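PDB 2D69: ribulose bisphosphate carboxylase from Pyrococcus horikoshii, which probably catalyses the carboxylation of ribulose 1,5-bisphosphate to two molecules of 3-phosphoglycerate, working in an archaeal pathway of AMP degradation. Local coordinates for residues 141-146 and 152-157; 184-189 and 309-314; 354-359 and 367-372. One frame throughout, in Å; residues are numbered along the deposited sequence.

Contact 1 (141-146 and 152-157); sequences QGIREF and RPLTAT. With SO4 (sulfate ion), chain H.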
ATOM      1  N   GLN A 141     -21.024  26.449 -18.264  1.00 16.37           N
ATOM      2  CA  GLN A 141     -20.320  27.547 -17.605  1.00 17.89           C
ATOM      3  C   GLN A 141     -18.938  27.133 -17.153  1.00 16.00           C
ATOM      4  O   GLN A 141     -18.043  27.875 -17.291  1.00 13.96           O
ATOM      5  CB  GLN A 141     -21.146  28.202 -16.458  1.00 19.22           C
ATOM      6  CG  GLN A 141     -22.434  28.976 -17.007  1.00 25.22           C
ATOM      7  CD  GLN A 141     -22.179  29.875 -18.266  1.00 30.92           C
ATOM      8  OE1 GLN A 141     -21.277  30.738 -18.272  1.00 35.63           O
ATOM      9  NE2 GLN A 141     -22.973  29.665 -19.309  1.00 32.79           N
ATOM     10  N   GLY A 142     -18.757  25.893 -16.738  1.00 15.64           N
ATOM     11  CA  GLY A 142     -17.431  25.432 -16.351  1.00 16.17           C
ATOM     12  C   GLY A 142     -16.442  25.409 -17.504  1.00 15.01           C
ATOM     13  O   GLY A 142     -15.294  25.845 -17.357  1.00 15.19           O
ATOM     14  N   ILE A 143     -16.890  24.901 -18.653  1.00 14.87           N
ATOM     15  CA  ILE A 143     -16.067  24.845 -19.843  1.00 14.17           C
ATOM     16  C   ILE A 143     -15.807  26.230 -20.307  1.00 13.87           C
ATOM     17  O   ILE A 143     -14.667  26.577 -20.625  1.00 14.51           O
ATOM     18  CB  ILE A 143     -16.738  23.989 -20.934  1.00 14.78           C
ATOM     19  CG1 ILE A 143     -16.608  22.490 -20.581  1.00 16.61           C
ATOM     20  CG2 ILE A 143     -16.140  24.260 -22.345  1.00 15.37           C
ATOM     21  CD1 ILE A 143     -17.634  21.638 -21.252  1.00 18.69           C
ATOM     22  N   ARG A 144     -16.830  27.073 -20.335  1.00 14.58           N
ATOM     23  CA  ARG A 144     -16.575  28.449 -20.794  1.00 14.11           C
ATOM     24  C   ARG A 144     -15.531  29.112 -19.949  1.00 14.99           C
ATOM     25  O   ARG A 144     -14.704  29.886 -20.462  1.00 14.62           O
ATOM     26  CB  ARG A 144     -17.848  29.288 -20.797  1.00 15.12           C
ATOM     27  CG  ARG A 144     -18.802  29.008 -21.957  1.00 11.68           C
ATOM     28  CD  ARG A 144     -19.859  30.106 -22.152  1.00 13.61           C
ATOM     29  NE  ARG A 144     -20.659  29.859 -23.327  1.00 12.51           N
ATOM     30  CZ  ARG A 144     -20.262  30.031 -24.570  1.00 13.71           C
ATOM     31  NH1 ARG A 144     -19.053  30.485 -24.861  1.00 11.72           N
ATOM     32  NH2 ARG A 144     -21.071  29.740 -25.548  1.00 14.16           N
ATOM     33  N   GLU A 145     -15.574  28.837 -18.645  1.00 15.37           N
ATOM     34  CA  GLU A 145     -14.600  29.411 -17.708  1.00 15.92           C
ATOM     35  C   GLU A 145     -13.151  28.946 -17.954  1.00 15.37           C
ATOM     36  O   GLU A 145     -12.215  29.777 -18.014  1.00 14.36           O
ATOM     37  CB  GLU A 145     -15.007  29.112 -16.282  1.00 17.34           C
ATOM     38  CG  GLU A 145     -14.038  29.595 -15.219  1.00 21.02           C
ATOM     39  CD  GLU A 145     -14.475  29.249 -13.785  1.00 28.23           C
ATOM     40  OE1 GLU A 145     -14.814  28.062 -13.487  1.00 30.52           O
ATOM     41  OE2 GLU A 145     -14.425  30.162 -12.937  1.00 29.86           O
ATOM     42  N   PHE A 146     -12.936  27.652 -18.128  1.00 14.61           N
ATOM     43  CA  PHE A 146     -11.552  27.157 -18.289  1.00 14.59           C
ATOM     44  C   PHE A 146     -11.033  27.353 -19.696  1.00 14.54           C
ATOM     45  O   PHE A 146      -9.826  27.408 -19.911  1.00 14.66           O
ATOM     46  CB  PHE A 146     -11.354  25.719 -17.687  1.00 13.21           C
ATOM     47  CG  PHE A 146     -11.884  24.581 -18.494  1.00 13.93           C
ATOM     48  CD1 PHE A 146     -12.812  23.694 -17.920  1.00 11.75           C
ATOM     49  CD2 PHE A 146     -11.401  24.316 -19.758  1.00 14.41           C
ATOM     50  CE1 PHE A 146     -13.286  22.577 -18.627  1.00 14.24           C
ATOM     51  CE2 PHE A 146     -11.880  23.228 -20.497  1.00 14.84           C
ATOM     52  CZ  PHE A 146     -12.831  22.342 -19.926  1.00 16.12           C
ATOM     53  N   ARG A 152     -19.243  33.254 -27.530  1.00 15.74           N
ATOM     54  CA  ARG A 152     -19.329  32.591 -28.841  1.00 15.47           C
ATOM     55  C   ARG A 152     -19.345  31.086 -28.701  1.00 14.98           C
ATOM     56  O   ARG A 152     -18.848  30.583 -27.706  1.00 15.00           O
ATOM     57  CB  ARG A 152     -18.185  33.028 -29.757  1.00 15.59           C
ATOM     58  CG  ARG A 152     -16.808  32.550 -29.320  1.00 13.13           C
ATOM     59  CD  ARG A 152     -15.779  32.720 -30.419  1.00 13.39           C
ATOM     60  NE  ARG A 152     -14.441  32.417 -29.892  1.00 12.79           N
ATOM     61  CZ  ARG A 152     -13.917  31.224 -29.845  1.00 11.10           C
ATOM     62  NH1 ARG A 152     -14.593  30.196 -30.304  1.00 13.46           N
ATOM     63  NH2 ARG A 152     -12.719  31.034 -29.323  1.00 12.71           N
ATOM     64  N   PRO A 153     -19.900  30.352 -29.664  1.00 14.40           N
ATOM     65  CA  PRO A 153     -19.735  28.897 -29.666  1.00 14.54           C
ATOM     66  C   PRO A 153     -18.242  28.540 -29.736  1.00 14.47           C
ATOM     67  O   PRO A 153     -17.403  29.287 -30.222  1.00 12.95           O
ATOM     68  CB  PRO A 153     -20.488  28.422 -30.918  1.00 14.90           C
ATOM     69  CG  PRO A 153     -20.784  29.611 -31.694  1.00 15.72           C
ATOM     70  CD  PRO A 153     -20.684  30.829 -30.802  1.00 14.98           C
ATOM     71  N   LEU A 154     -17.922  27.377 -29.228  1.00 14.34           N
ATOM     72  CA  LEU A 154     -16.559  26.853 -29.329  1.00 15.16           C
ATOM     73  C   LEU A 154     -16.453  26.100 -30.642  1.00 14.61           C
ATOM     74  O   LEU A 154     -17.465  25.650 -31.180  1.00 12.41           O
ATOM     75  CB  LEU A 154     -16.258  25.914 -28.163  1.00 14.65           C
ATOM     76  CG  LEU A 154     -16.062  26.537 -26.774  1.00 16.20           C
ATOM     77  CD1 LEU A 154     -16.083  25.429 -25.704  1.00 15.11           C
ATOM     78  CD2 LEU A 154     -14.745  27.227 -26.705  1.00 18.99           C
ATOM     79  N   THR A 155     -15.228  26.035 -31.169  1.00 14.29           N
ATOM     80  CA  THR A 155     -14.934  25.267 -32.368  1.00 13.57           C
ATOM     81  C   THR A 155     -14.060  24.038 -32.122  1.00 14.20           C
ATOM     82  O   THR A 155     -13.226  23.995 -31.210  1.00 13.92           O
ATOM     83  CB  THR A 155     -14.280  26.120 -33.397  1.00 14.25           C
ATOM     84  OG1 THR A 155     -13.016  26.574 -32.908  1.00 13.59           O
ATOM     85  CG2 THR A 155     -15.108  27.345 -33.715  1.00 13.70           C
ATOM     86  N   ALA A 156     -14.294  23.033 -32.963  1.00 16.22           N
ATOM     87  CA  ALA A 156     -13.632  21.745 -32.904  1.00 15.76           C
ATOM     88  C   ALA A 156     -13.374  21.262 -34.313  1.00 16.05           C
ATOM     89  O   ALA A 156     -14.146  21.562 -35.237  1.00 13.64           O
ATOM     90  CB  ALA A 156     -14.498  20.747 -32.184  1.00 17.48           C
ATOM     91  N   THR A 157     -12.269  20.522 -34.469  1.00 15.76           N
ATOM     92  CA  THR A 157     -11.959  19.828 -35.702  1.00 16.13           C
ATOM     93  C   THR A 157     -11.350  18.429 -35.492  1.00 16.26           C
ATOM     94  O   THR A 157     -10.365  18.272 -34.784  1.00 15.61           O
ATOM     95  CB  THR A 157     -11.033  20.676 -36.517  1.00 15.57           C
ATOM     96  OG1 THR A 157     -11.778  21.782 -37.055  1.00 17.29           O
ATOM     97  CG2 THR A 157     -10.612  19.966 -37.778  1.00 19.12           C
TER
HETATM   98  S   SO4 H1004     -14.454  35.441 -26.415  1.00117.48           S
HETATM   99  O1  SO4 H1004     -13.848  35.131 -25.117  1.00116.86           O
HETATM  100  O2  SO4 H1004     -15.852  34.983 -26.445  1.00116.10           O
HETATM  101  O3  SO4 H1004     -14.435  36.897 -26.539  1.00118.25           O
HETATM  102  O4  SO4 H1004     -13.684  34.846 -27.519  1.00115.59           O
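The guanidinium of Arg-144, on helix 139-147, takes hold of the carbonyl oxygen of Arg-152 with both terminal nitrogens. NH1 of Arg-144 lies 2.9 Å from O of Arg-152 and gives the straighter bond (N-H...O 160°); NH2 of Arg-144 reaches the same O of Arg-152 at 3.2 Å with a more bent geometry (139°). The oxygen sits in the guanidinium plane, yet both donors come from one face of the carbonyl, NH1 tilted from its plane and NH2 well above it. An extended chain from CG to NE carries the group there, although the first bond of the Arg-144 side chain does not itself aim at the strand. NH2 also forms a salt bridge with Asp-366 and NH1 bonds to Val-149 O, so the guanidinium has at least three acceptors, which should limit its rotation.

Beside this polar clasp lies a small apolar contact: CG2 of Ile-143 meets CD1 of Leu-154 at 3.6 Å. In Ile-143 this methyl stands opposite the backbone N, the other branch folding beside that N (chi1 -75°). The two side chains meet at a slant.

The first side-chain bond of Arg-152 points away from the helix. Its NE makes a weak bond, 3.5 Å, to O4 of a sulfate, probably from the crystallisation liquor, while NH1 forms a salt bridge with Asp-183.

The contact joins helix 139-147 to the start of strand 154-157, the first strand of the parallel barrel. That strand hydrogen-bonds to strands 184-186 and 368-370, Pro-153 and Thr-155 pack on helix 382-398, and Ile-143 touches Phe-344 of strand 344-348.

Contact 2 (184-189 and 309-314); sequences LLKDDE and QIHTGT
The imidazole of His-311 receives Lys-186 at its edge: CE of the lysine lies in the ring plane, 3.4 Å from NE2 and 3.7 Å from CE1 of His-311. Neither ring face is used by segment 184-189; the ring of His-278 meets that of His-311 with the planes at about 50°, Val-346 and Arg-279 also touch the histidine, and a bound sulfate, probably from the crystallisation liquor, lies about 3 Å from the His-311 side chain (nearest atoms). The setting is the interior of the catalytic TIM barrel, where strands 184-186 and 309-311 face each other across the bore and are not neighbours in the sheet. Even their nearest CA atoms, those of Leu-184 and Gln-309, are 12.4 Å apart, so side chains alone span the gap.

Lys-186 and His-311 approach from opposite directions. With CG of Lys-186 anti to the backbone N (chi1 -179°), the lysine chain runs out from its strand and bends only at its last torsion. This turns NZ aside, leaving NZ of Lys-186 4.3 Å from NE2 of His-311, a proximity and not a bond. Two residues earlier on each strand, CD1 of Leu-184 approaches OE1 of Gln-309 at 4.2 Å; that amide is held by His-276 through OE1 and by Tyr-248 through NE2.

Lys-186, Asp-188 and Glu-189 are the predicted magnesium ligands, the lysine through a carbamate that is absent here, and His-311 is predicted to bind substrate. Lys-162 bridges both acids. In this uncarbamylated state NZ of Lys-186 donates to the next residue's backbone, 3.1 Å from O of Asp-187 and tilted 33° from the carbonyl plane.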
ATOM      1  N   LEU A 184     -10.689  23.310 -30.120  1.00 13.71           N
ATOM      2  CA  LEU A 184     -10.645  21.945 -29.694  1.00 13.28           C
ATOM      3  C   LEU A 184     -10.226  20.974 -30.807  1.00 14.10           C
ATOM      4  O   LEU A 184     -10.912  20.822 -31.817  1.00 15.29           O
ATOM      5  CB  LEU A 184     -12.037  21.595 -29.207  1.00 13.37           C
ATOM      6  CG  LEU A 184     -12.600  22.388 -28.035  1.00 12.44           C
ATOM      7  CD1 LEU A 184     -14.021  21.934 -27.780  1.00 14.48           C
ATOM      8  CD2 LEU A 184     -11.726  22.217 -26.805  1.00 12.91           C
ATOM      9  N   LEU A 185      -9.056  20.345 -30.666  1.00 14.24           N
ATOM     10  CA  LEU A 185      -8.672  19.255 -31.519  1.00 13.12           C
ATOM     11  C   LEU A 185      -9.519  18.108 -31.085  1.00 13.29           C
ATOM     12  O   LEU A 185      -9.773  17.956 -29.889  1.00 12.09           O
ATOM     13  CB  LEU A 185      -7.212  18.930 -31.306  1.00 13.71           C
ATOM     14  CG  LEU A 185      -6.667  17.741 -32.118  1.00 14.13           C
ATOM     15  CD1 LEU A 185      -6.690  18.007 -33.630  1.00 13.77           C
ATOM     16  CD2 LEU A 185      -5.284  17.403 -31.631  1.00 17.37           C
ATOM     17  N   LYS A 186      -9.976  17.281 -32.014  1.00 13.93           N
ATOM     18  CA  LYS A 186     -10.826  16.168 -31.653  1.00 14.24           C
ATOM     19  C   LYS A 186     -10.352  14.901 -32.342  1.00 13.74           C
ATOM     20  O   LYS A 186     -10.194  14.871 -33.547  1.00 15.60           O
ATOM     21  CB  LYS A 186     -12.300  16.472 -31.970  1.00 14.54           C
ATOM     22  CG  LYS A 186     -13.309  15.388 -31.624  1.00 16.78           C
ATOM     23  CD  LYS A 186     -14.790  15.771 -31.899  1.00 18.06           C
ATOM     24  CE  LYS A 186     -15.685  14.480 -32.011  1.00 25.55           C
ATOM     25  NZ  LYS A 186     -15.048  13.182 -32.624  1.00 28.35           N
ATOM     26  N   ASP A 187     -10.158  13.841 -31.578  1.00 12.93           N
ATOM     27  CA  ASP A 187      -9.884  12.531 -32.163  1.00 13.65           C
ATOM     28  C   ASP A 187     -11.159  11.939 -32.721  1.00 14.70           C
ATOM     29  O   ASP A 187     -12.215  12.090 -32.111  1.00 14.39           O
ATOM     30  CB  ASP A 187      -9.429  11.529 -31.102  1.00 13.59           C
ATOM     31  CG  ASP A 187      -8.005  11.736 -30.639  1.00 13.22           C
ATOM     32  OD1 ASP A 187      -7.203  12.472 -31.273  1.00 15.04           O
ATOM     33  OD2 ASP A 187      -7.615  11.157 -29.600  1.00 13.70           O
ATOM     34  N   ASP A 188     -11.020  11.161 -33.792  1.00 15.72           N
ATOM     35  CA  ASP A 188     -12.071  10.342 -34.314  1.00 17.79           C
ATOM     36  C   ASP A 188     -12.442   9.257 -33.333  1.00 18.42           C
ATOM     37  O   ASP A 188     -11.606   8.773 -32.596  1.00 15.78           O
ATOM     38  CB  ASP A 188     -11.633   9.652 -35.604  1.00 19.51           C
ATOM     39  CG  ASP A 188     -12.795   9.035 -36.333  1.00 24.15           C
ATOM     40  OD1 ASP A 188     -12.951   7.771 -36.322  1.00 26.21           O
ATOM     41  OD2 ASP A 188     -13.619   9.785 -36.918  1.00 29.38           O
ATOM     42  N   GLU A 189     -13.706   8.849 -33.383  1.00 19.32           N
ATOM     43  CA  GLU A 189     -14.231   7.809 -32.512  1.00 20.58           C
ATOM     44  C   GLU A 189     -13.523   6.461 -32.639  1.00 19.73           C
ATOM     45  O   GLU A 189     -13.520   5.668 -31.713  1.00 20.29           O
ATOM     46  CB  GLU A 189     -15.750   7.664 -32.721  1.00 21.86           C
ATOM     47  CG  GLU A 189     -16.222   6.956 -34.003  1.00 26.20           C
ATOM     48  CD  GLU A 189     -16.249   7.824 -35.258  1.00 33.06           C
ATOM     49  OE1 GLU A 189     -16.499   7.250 -36.368  1.00 38.10           O
ATOM     50  OE2 GLU A 189     -15.984   9.055 -35.162  1.00 34.80           O
ATOM     51  N   GLN A 309     -20.586  17.661 -22.629  1.00 13.95           N
ATOM     52  CA  GLN A 309     -20.971  17.993 -24.016  1.00 14.03           C
ATOM     53  C   GLN A 309     -21.275  16.708 -24.772  1.00 14.23           C
ATOM     54  O   GLN A 309     -20.715  15.654 -24.470  1.00 15.29           O
ATOM     55  CB  GLN A 309     -19.932  18.848 -24.754  1.00 15.25           C
ATOM     56  CG  GLN A 309     -18.569  18.335 -24.760  1.00 16.99           C
ATOM     57  CD  GLN A 309     -17.547  19.386 -25.171  1.00 15.19           C
ATOM     58  OE1 GLN A 309     -16.785  19.168 -26.132  1.00 18.45           O
ATOM     59  NE2 GLN A 309     -17.496  20.455 -24.454  1.00 12.14           N
ATOM     60  N   ILE A 310     -22.217  16.769 -25.682  1.00 13.49           N
ATOM     61  CA  ILE A 310     -22.621  15.558 -26.416  1.00 14.59           C
ATOM     62  C   ILE A 310     -23.171  15.940 -27.791  1.00 16.07           C
ATOM     63  O   ILE A 310     -23.851  16.972 -27.942  1.00 16.33           O
ATOM     64  CB  ILE A 310     -23.674  14.725 -25.605  1.00 12.71           C
ATOM     65  CG1 ILE A 310     -23.995  13.400 -26.275  1.00 14.06           C
ATOM     66  CG2 ILE A 310     -24.944  15.501 -25.441  1.00 15.12           C
ATOM     67  CD1 ILE A 310     -24.762  12.457 -25.400  1.00 16.29           C
ATOM     68  N   HIS A 311     -22.833  15.111 -28.781  1.00 19.27           N
ATOM     69  CA  HIS A 311     -23.282  15.255 -30.163  1.00 22.52           C
ATOM     70  C   HIS A 311     -24.769  15.084 -30.189  1.00 23.74           C
ATOM     71  O   HIS A 311     -25.234  14.106 -29.647  1.00 23.33           O
ATOM     72  CB  HIS A 311     -22.652  14.145 -31.046  1.00 23.87           C
ATOM     73  CG  HIS A 311     -21.181  14.325 -31.302  1.00 28.90           C
ATOM     74  ND1 HIS A 311     -20.697  15.118 -32.322  1.00 33.22           N
ATOM     75  CD2 HIS A 311     -20.091  13.791 -30.696  1.00 31.07           C
ATOM     76  CE1 HIS A 311     -19.370  15.092 -32.305  1.00 33.49           C
ATOM     77  NE2 HIS A 311     -18.977  14.281 -31.341  1.00 28.53           N
ATOM     78  N   THR A 312     -25.505  15.996 -30.826  1.00 25.55           N
ATOM     79  CA  THR A 312     -26.962  15.824 -31.058  1.00 27.85           C
ATOM     80  C   THR A 312     -27.493  15.825 -32.527  1.00 30.95           C
ATOM     81  O   THR A 312     -28.676  15.522 -32.713  1.00 31.80           O
ATOM     82  CB  THR A 312     -27.731  16.897 -30.311  1.00 26.60           C
ATOM     83  OG1 THR A 312     -27.229  18.174 -30.703  1.00 25.07           O
ATOM     84  CG2 THR A 312     -27.441  16.819 -28.782  1.00 28.05           C
ATOM     85  N   GLY A 313     -26.672  16.186 -33.517  1.00 35.17           N
ATOM     86  CA  GLY A 313     -27.140  16.408 -34.909  1.00 39.05           C
ATOM     87  C   GLY A 313     -27.140  17.880 -35.360  1.00 41.81           C
ATOM     88  O   GLY A 313     -26.921  18.739 -34.523  1.00 42.75           O
ATOM     89  N   THR A 314     -27.379  18.185 -36.653  1.00 45.89           N
ATOM     90  CA  THR A 314     -27.456  19.598 -37.165  1.00 48.28           C
ATOM     91  C   THR A 314     -28.476  19.893 -38.272  1.00 51.32           C
ATOM     92  O   THR A 314     -29.053  18.963 -38.860  1.00 52.10           O
ATOM     93  CB  THR A 314     -26.134  20.038 -37.784  1.00 48.63           C
ATOM     94  OG1 THR A 314     -25.784  19.153 -38.869  1.00 46.66           O
ATOM     95  CG2 THR A 314     -25.039  19.943 -36.764  1.00 49.55           C
TER

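Contact 3 (354-359 and 367-372); sequences GLMPEL and LVIQAG. With SO4 (sulfate ion), chain E.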
ATOM      1  N   GLY A 354     -19.745  29.251 -44.248  1.00 14.96           N
ATOM      2  CA  GLY A 354     -20.978  29.803 -44.801  1.00 14.88           C
ATOM      3  C   GLY A 354     -22.262  29.333 -44.096  1.00 15.38           C
ATOM      4  O   GLY A 354     -23.321  29.915 -44.251  1.00 15.30           O
ATOM      5  N   LEU A 355     -22.182  28.288 -43.291  1.00 15.01           N
ATOM      6  CA  LEU A 355     -23.367  27.841 -42.563  1.00 15.18           C
ATOM      7  C   LEU A 355     -23.467  28.416 -41.178  1.00 15.06           C
ATOM      8  O   LEU A 355     -24.459  28.160 -40.508  1.00 14.33           O
ATOM      9  CB  LEU A 355     -23.379  26.322 -42.484  1.00 15.45           C
ATOM     10  CG  LEU A 355     -23.424  25.632 -43.850  1.00 17.51           C
ATOM     11  CD1 LEU A 355     -23.635  24.135 -43.657  1.00 17.71           C
ATOM     12  CD2 LEU A 355     -24.514  26.208 -44.735  1.00 19.35           C
ATOM     13  N   MET A 356     -22.470  29.195 -40.731  1.00 14.63           N
ATOM     14  CA  MET A 356     -22.442  29.583 -39.326  1.00 14.64           C
ATOM     15  C   MET A 356     -23.583  30.538 -38.972  1.00 15.45           C
ATOM     16  O   MET A 356     -24.177  30.384 -37.931  1.00 14.58           O
ATOM     17  CB  MET A 356     -21.087  30.161 -38.891  1.00 14.74           C
ATOM     18  CG  MET A 356     -19.915  29.191 -38.975  1.00 13.97           C
ATOM     19  SD  MET A 356     -20.055  27.833 -37.835  1.00 13.96           S
ATOM     20  CE  MET A 356     -20.716  26.526 -38.927  1.00 16.20           C
ATOM     21  N   PRO A 357     -23.895  31.538 -39.806  1.00 16.24           N
ATOM     22  CA  PRO A 357     -25.075  32.394 -39.522  1.00 16.38           C
ATOM     23  C   PRO A 357     -26.369  31.608 -39.296  1.00 16.84           C
ATOM     24  O   PRO A 357     -27.000  31.822 -38.283  1.00 17.01           O
ATOM     25  CB  PRO A 357     -25.147  33.330 -40.743  1.00 17.02           C
ATOM     26  CG  PRO A 357     -23.694  33.467 -41.169  1.00 15.98           C
ATOM     27  CD  PRO A 357     -23.149  32.010 -40.990  1.00 16.30           C
ATOM     28  N   GLU A 358     -26.703  30.669 -40.160  1.00 17.16           N
ATOM     29  CA  GLU A 358     -27.919  29.891 -40.026  1.00 17.87           C
ATOM     30  C   GLU A 358     -27.851  28.981 -38.790  1.00 18.00           C
ATOM     31  O   GLU A 358     -28.818  28.889 -37.991  1.00 15.92           O
ATOM     32  CB  GLU A 358     -28.145  29.060 -41.303  1.00 19.12           C
ATOM     33  CG  GLU A 358     -29.484  28.340 -41.381  1.00 23.52           C
ATOM     34  CD  GLU A 358     -29.595  27.308 -42.519  1.00 30.65           C
ATOM     35  OE1 GLU A 358     -28.644  27.141 -43.337  1.00 34.08           O
ATOM     36  OE2 GLU A 358     -30.681  26.656 -42.606  1.00 35.06           O
ATOM     37  N   LEU A 359     -26.707  28.324 -38.606  1.00 17.47           N
ATOM     38  CA  LEU A 359     -26.536  27.426 -37.467  1.00 17.40           C
ATOM     39  C   LEU A 359     -26.776  28.158 -36.137  1.00 17.00           C
ATOM     40  O   LEU A 359     -27.552  27.708 -35.310  1.00 15.98           O
ATOM     41  CB  LEU A 359     -25.162  26.773 -37.492  1.00 17.54           C
ATOM     42  CG  LEU A 359     -24.901  25.817 -36.337  1.00 18.56           C
ATOM     43  CD1 LEU A 359     -25.780  24.591 -36.492  1.00 19.63           C
ATOM     44  CD2 LEU A 359     -23.424  25.435 -36.263  1.00 15.91           C
ATOM     45  N   LEU A 367     -22.950  26.227 -28.141  1.00 14.93           N
ATOM     46  CA  LEU A 367     -22.668  25.080 -28.990  1.00 14.70           C
ATOM     47  C   LEU A 367     -21.187  24.826 -29.044  1.00 14.75           C
ATOM     48  O   LEU A 367     -20.367  25.745 -28.950  1.00 13.27           O
ATOM     49  CB  LEU A 367     -23.106  25.315 -30.432  1.00 14.70           C
ATOM     50  CG  LEU A 367     -24.565  25.593 -30.727  1.00 15.74           C
ATOM     51  CD1 LEU A 367     -24.688  25.948 -32.184  1.00 16.06           C
ATOM     52  CD2 LEU A 367     -25.459  24.406 -30.402  1.00 15.15           C
ATOM     53  N   VAL A 368     -20.838  23.563 -29.202  1.00 13.35           N
ATOM     54  CA  VAL A 368     -19.537  23.234 -29.712  1.00 13.87           C
ATOM     55  C   VAL A 368     -19.725  22.889 -31.165  1.00 13.27           C
ATOM     56  O   VAL A 368     -20.537  22.003 -31.478  1.00 12.57           O
ATOM     57  CB  VAL A 368     -18.951  22.056 -28.970  1.00 13.46           C
ATOM     58  CG1 VAL A 368     -17.621  21.681 -29.565  1.00 15.58           C
ATOM     59  CG2 VAL A 368     -18.819  22.366 -27.461  1.00 16.42           C
ATOM     60  N   ILE A 369     -18.973  23.542 -32.049  1.00 12.89           N
ATOM     61  CA  ILE A 369     -19.221  23.374 -33.490  1.00 14.01           C
ATOM     62  C   ILE A 369     -18.064  22.604 -34.100  1.00 14.45           C
ATOM     63  O   ILE A 369     -16.932  23.094 -34.112  1.00 15.03           O
ATOM     64  CB  ILE A 369     -19.337  24.732 -34.146  1.00 14.45           C
ATOM     65  CG1 ILE A 369     -20.602  25.430 -33.671  1.00 16.29           C
ATOM     66  CG2 ILE A 369     -19.348  24.603 -35.667  1.00 15.92           C
ATOM     67  CD1 ILE A 369     -20.623  26.901 -34.035  1.00 17.20           C
ATOM     68  N   GLN A 370     -18.319  21.378 -34.534  1.00 14.68           N
ATOM     69  CA  GLN A 370     -17.252  20.551 -35.099  1.00 16.48           C
ATOM     70  C   GLN A 370     -17.317  20.717 -36.624  1.00 17.67           C
ATOM     71  O   GLN A 370     -18.325  20.358 -37.234  1.00 16.63           O
ATOM     72  CB  GLN A 370     -17.428  19.077 -34.736  1.00 16.34           C
ATOM     73  CG  GLN A 370     -16.194  18.165 -35.068  1.00 16.88           C
ATOM     74  CD  GLN A 370     -15.961  17.915 -36.580  1.00 20.85           C
ATOM     75  OE1 GLN A 370     -14.831  18.093 -37.079  1.00 20.68           O
ATOM     76  NE2 GLN A 370     -17.019  17.515 -37.316  1.00 15.08           N
ATOM     77  N   ALA A 371     -16.252  21.231 -37.214  1.00 18.19           N
ATOM     78  CA  ALA A 371     -16.223  21.473 -38.652  1.00 21.19           C
ATOM     79  C   ALA A 371     -14.963  20.944 -39.291  1.00 23.07           C
ATOM     80  O   ALA A 371     -14.194  21.707 -39.896  1.00 26.80           O
ATOM     81  CB  ALA A 371     -16.412  22.934 -38.967  1.00 20.52           C
ATOM     82  N   GLY A 372     -14.859  19.619 -39.267  1.00 24.74           N
ATOM     83  CA  GLY A 372     -13.883  18.815 -39.987  1.00 25.16           C
ATOM     84  C   GLY A 372     -13.539  19.108 -41.434  1.00 25.40           C
ATOM     85  O   GLY A 372     -12.526  19.748 -41.702  1.00 24.83           O
TER
HETATM   86  S   SO4 E1001     -17.366  16.594 -41.176  1.00 50.97           S
HETATM   87  O1  SO4 E1001     -16.485  16.434 -42.321  1.00 55.49           O
HETATM   88  O2  SO4 E1001     -18.745  16.442 -41.572  1.00 53.66           O
HETATM   89  O3  SO4 E1001     -17.033  15.533 -40.245  1.00 57.41           O
HETATM   90  O4  SO4 E1001     -17.124  17.876 -40.537  1.00 54.54           O
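Apolar packing accounts for every touch between segments 354-359 and 367-372. CD2 of Leu-359 meets Ile-369 end to end, 3.8 Å from its CG1, while CG of Leu-359 lies 4.2 Å from CD1 of Leu-367, the two leucines crossing at an angle. Met-356 slides past Ile-369 in the opposite sense; bends at chi2 and chi3 bring SD of Met-356 to 4.0 Å from CD1 of Ile-369, with its CE near CG2. CG1 of Ile-369 thus meets Leu-359, CG2 meets Met-356, and CD1 touches both, so an alanine here would probably open a gap between strand and helix, leaving Leu-359 CD2 and the Met-356 sulfur without their partner on Ile-369.

Polar bonding belongs to the C-terminal end of strand 368-370. NE2 of Gln-370 donates to O4 of a bound sulfate at 3.2 Å (N-H...O 154°) and also bonds to Ser-348, while Gly-350 N and Gly-373 N bind the same ion.

Within this part of the beta-alpha-beta unit the chemistry is split: an apolar seam fastens helix to strand, while the strand's end presents N-H donors to an anion, consistent with the predicted substrate site, where a substrate phosphate would probably bind.

Contacts 1, 2 and 3 follow one another in series along the chain, each closing before the next opens, and all belong to the catalytic TIM barrel. Their centres lie 12 to 14 Å apart. The shared element is the eight-stranded parallel sheet: strand 154-157 of contact 1 stands between 184-186 of contact 2 and 368-370 of contact 3, and its backbone bonds to both, as in Thr-155 O to Leu-184 N (2.8 Å) and Leu-154 O to Ile-369 N (2.7 Å). Contacts 1 and 3 each join a helix to the sheet, whereas contact 2 spans the bore. The predicted magnesium and substrate residues of contacts 2 and 3 are thereby carried on one continuous framework.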